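Local coordinates for periplasmic beta-glucosidase (PDB 6R5T), which probably hydrolyses terminal, non-reducing beta-D-glucosyl residues in the periplasm, releasing beta-D-glucose, as a family 3 glycoside hydrolase, at residues 126-131 against 175-180. The protein carries 1 engineered substitution. Numbering follows the deposited sequence.
With BGC (beta-D-glucopyranose), chain C.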
loop_
_atom_site.group_PDB
_atom_site.type_symbol
_atom_site.label_atom_id
_atom_site.label_comp_id
_atom_site.label_asym_id
_atom_site.label_seq_id
_atom_site.Cartn_x
_atom_site.Cartn_y
_atom_site.Cartn_z
ATOM N N MET A 126 9.598 8.366 19.380
ATOM C CA MET A 126 9.269 7.923 18.018
ATOM C C MET A 126 7.913 8.486 17.649
ATOM O O MET A 126 6.958 8.215 18.357
ATOM C CB MET A 126 9.277 6.388 17.984
ATOM C CG MET A 126 9.118 5.785 16.590
ATOM S SD MET A 126 7.410 5.742 16.074
ATOM C CE MET A 126 7.464 4.404 14.859
ATOM N N VAL A 127 7.851 9.285 16.599
ATOM C CA VAL A 127 6.632 10.036 16.217
ATOM C C VAL A 127 6.256 9.801 14.766
ATOM O O VAL A 127 5.568 10.664 14.170
ATOM C CB VAL A 127 6.835 11.520 16.536
ATOM C CG1 VAL A 127 7.168 11.676 18.019
ATOM C CG2 VAL A 127 7.890 12.214 15.696
ATOM N N ASP A 128 6.630 8.650 14.226
ATOM C CA ASP A 128 6.266 8.300 12.843
ATOM C C ASP A 128 4.772 7.961 12.789
ATOM O O ASP A 128 4.322 7.149 13.585
ATOM C CB ASP A 128 7.102 7.140 12.357
ATOM C CG ASP A 128 8.596 7.290 12.565
ATOM O OD1 ASP A 128 9.083 8.389 12.328
ATOM O OD2 ASP A 128 9.215 6.308 12.922
ATOM N N ILE A 129 4.004 8.587 11.883
ATOM C CA ILE A 129 2.604 8.203 11.616
ATOM C C ILE A 129 2.597 6.794 11.047
ATOM O O ILE A 129 3.371 6.480 10.118
ATOM C CB ILE A 129 2.013 9.222 10.623
ATOM C CG1 ILE A 129 1.926 10.579 11.313
ATOM C CG2 ILE A 129 0.694 8.814 10.029
ATOM C CD1 ILE A 129 0.996 10.615 12.470
ATOM N N THR A 130 1.639 5.982 11.500
ATOM C CA THR A 130 1.500 4.591 11.013
ATOM C C THR A 130 0.072 4.304 10.539
ATOM O O THR A 130 -0.850 4.373 11.320
ATOM C CB THR A 130 1.914 3.567 12.061
ATOM O OG1 THR A 130 1.118 3.769 13.236
ATOM C CG2 THR A 130 3.397 3.717 12.365
ATOM N N ARG A 131 -0.042 4.025 9.245
ATOM C CA ARG A 131 -1.327 3.641 8.619
ATOM C C ARG A 131 -1.309 2.175 8.145
ATOM O O ARG A 131 -2.373 1.694 7.619
ATOM C CB ARG A 131 -1.623 4.555 7.442
ATOM C CG ARG A 131 -1.896 5.992 7.844
ATOM C CD ARG A 131 -2.103 6.871 6.626
ATOM N NE ARG A 131 -2.574 8.189 7.054
ATOM C CZ ARG A 131 -2.672 9.235 6.261
ATOM N NH1 ARG A 131 -2.380 9.127 4.963
ATOM N NH2 ARG A 131 -3.138 10.355 6.748
ATOM N N VAL A 175 14.382 13.071 18.743
ATOM C CA VAL A 175 13.110 12.696 18.068
ATOM C C VAL A 175 13.473 11.835 16.852
ATOM O O VAL A 175 14.472 12.084 16.152
ATOM C CB VAL A 175 12.237 13.897 17.708
ATOM C CG1 VAL A 175 12.898 14.880 16.761
ATOM C CG2 VAL A 175 10.896 13.426 17.166
ATOM N N LYS A 176 12.640 10.823 16.594
ATOM C CA LYS A 176 12.958 9.852 15.498
ATOM C C LYS A 176 11.624 9.412 14.868
ATOM O O LYS A 176 10.578 9.608 15.482
ATOM C CB LYS A 176 13.761 8.682 16.059
ATOM C CG LYS A 176 13.016 7.726 16.974
ATOM C CD LYS A 176 13.927 6.725 17.635
ATOM C CE LYS A 176 13.229 5.667 18.427
ATOM N NZ LYS A 176 14.233 4.810 19.108
ATOM N N HIS A 177 11.643 8.853 13.666
ATOM C CA HIS A 177 12.767 8.641 12.768
ATOM C C HIS A 177 12.572 9.601 11.589
ATOM O O HIS A 177 11.618 9.431 10.832
ATOM C CB HIS A 177 12.815 7.199 12.281
ATOM C CG HIS A 177 12.919 6.175 13.351
ATOM N ND1 HIS A 177 11.792 5.596 13.907
ATOM C CD2 HIS A 177 14.004 5.581 13.908
ATOM C CE1 HIS A 177 12.226 4.684 14.782
ATOM N NE2 HIS A 177 13.525 4.675 14.821
ATOM N N PHE A 178 13.406 10.627 11.452
ATOM C CA PHE A 178 13.149 11.721 10.485
ATOM C C PHE A 178 13.627 11.221 9.135
ATOM O O PHE A 178 14.854 11.109 8.931
ATOM C CB PHE A 178 13.914 12.950 10.971
ATOM C CG PHE A 178 13.578 14.208 10.234
ATOM C CD1 PHE A 178 12.303 14.713 10.249
ATOM C CD2 PHE A 178 14.570 14.929 9.580
ATOM C CE1 PHE A 178 12.005 15.913 9.620
ATOM C CE2 PHE A 178 14.265 16.102 8.898
ATOM C CZ PHE A 178 12.974 16.605 8.924
ATOM N N ALA A 179 12.725 10.885 8.177
ATOM C CA ALA A 179 11.280 11.052 8.276
ATOM C C ALA A 179 10.587 9.963 7.458
ATOM O O ALA A 179 11.169 9.421 6.527
ATOM C CB ALA A 179 10.871 12.414 7.743
ATOM N N LEU A 180 9.293 9.787 7.781
ATOM C CA LEU A 180 8.297 9.033 6.985
ATOM C C LEU A 180 8.485 7.520 7.124
ATOM O O LEU A 180 7.895 6.769 6.333
ATOM C CB LEU A 180 8.365 9.407 5.500
ATOM C CG LEU A 180 8.437 10.885 5.130
ATOM C CD1 LEU A 180 8.306 11.039 3.629
ATOM C CD2 LEU A 180 7.422 11.719 5.874
HETATM C C2 BGC C . 17.181 3.202 17.591
HETATM C C3 BGC C . 18.625 2.791 17.240
HETATM C C4 BGC C . 18.519 1.384 16.593
HETATM C C5 BGC C . 17.660 1.546 15.326
HETATM C C6 BGC C . 17.415 0.236 14.609
HETATM C C1 BGC C . 16.330 3.186 16.315
HETATM O O1 BGC C . 15.036 3.452 16.759
HETATM O O2 BGC C . 17.065 4.492 18.180
HETATM O O3 BGC C . 19.388 2.693 18.460
HETATM O O4 BGC C . 19.848 0.967 16.239
HETATM O O5 BGC C . 16.364 1.894 15.714
HETATM O O6 BGC C . 16.642 0.468 13.426
#
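The imidazole of H177 meets D128 at one point of its edge and the sugar at another, while CG of K176 sits 3.7 Å above the centre of one face. ND1 of H177 donates a hydrogen bond to OD2 of D128 at 2.8 Å, on the syn lone pair of that oxygen and almost exactly in the ring plane, with carboxylate and ring turned 30° apart. NE2 of H177 shares a hydrogen bond of 2.7 Å with O1 of the beta-glucose unit. The other carboxylate oxygen, OD1, takes the backbone N-H of H177 at 2.9 Å, also from the syn side but somewhat out of plane, and a further hydrogen bond from Y208 OH. D128 thus grips both ring and main chain of H177, which fixes the rotation of the imidazole. M126 reaches the same ring obliquely, its CG 3.8 Å from CE1. Beyond CG the chain of K176 runs fully extended, past CB of M126, and NZ hydrogen-bonds O1 and O2 of the sugar as well as F123 O. The backbones are joined by a hydrogen bond from V127 N to K176 O at 3.0 Å; beside it, CG2 of V127 packs on CG2 of V175. The peptide joining K176 to H177 is cis, which is consistent with these two neighbours both reaching O1 of the glucose. Here the loop following strand 121-122 braces strand 172-178 of the parallel barrel sheet, with D128 as the second-shell residue behind the K176-H177 pair in the glycan pocket of a family 3 TIM-barrel-like domain.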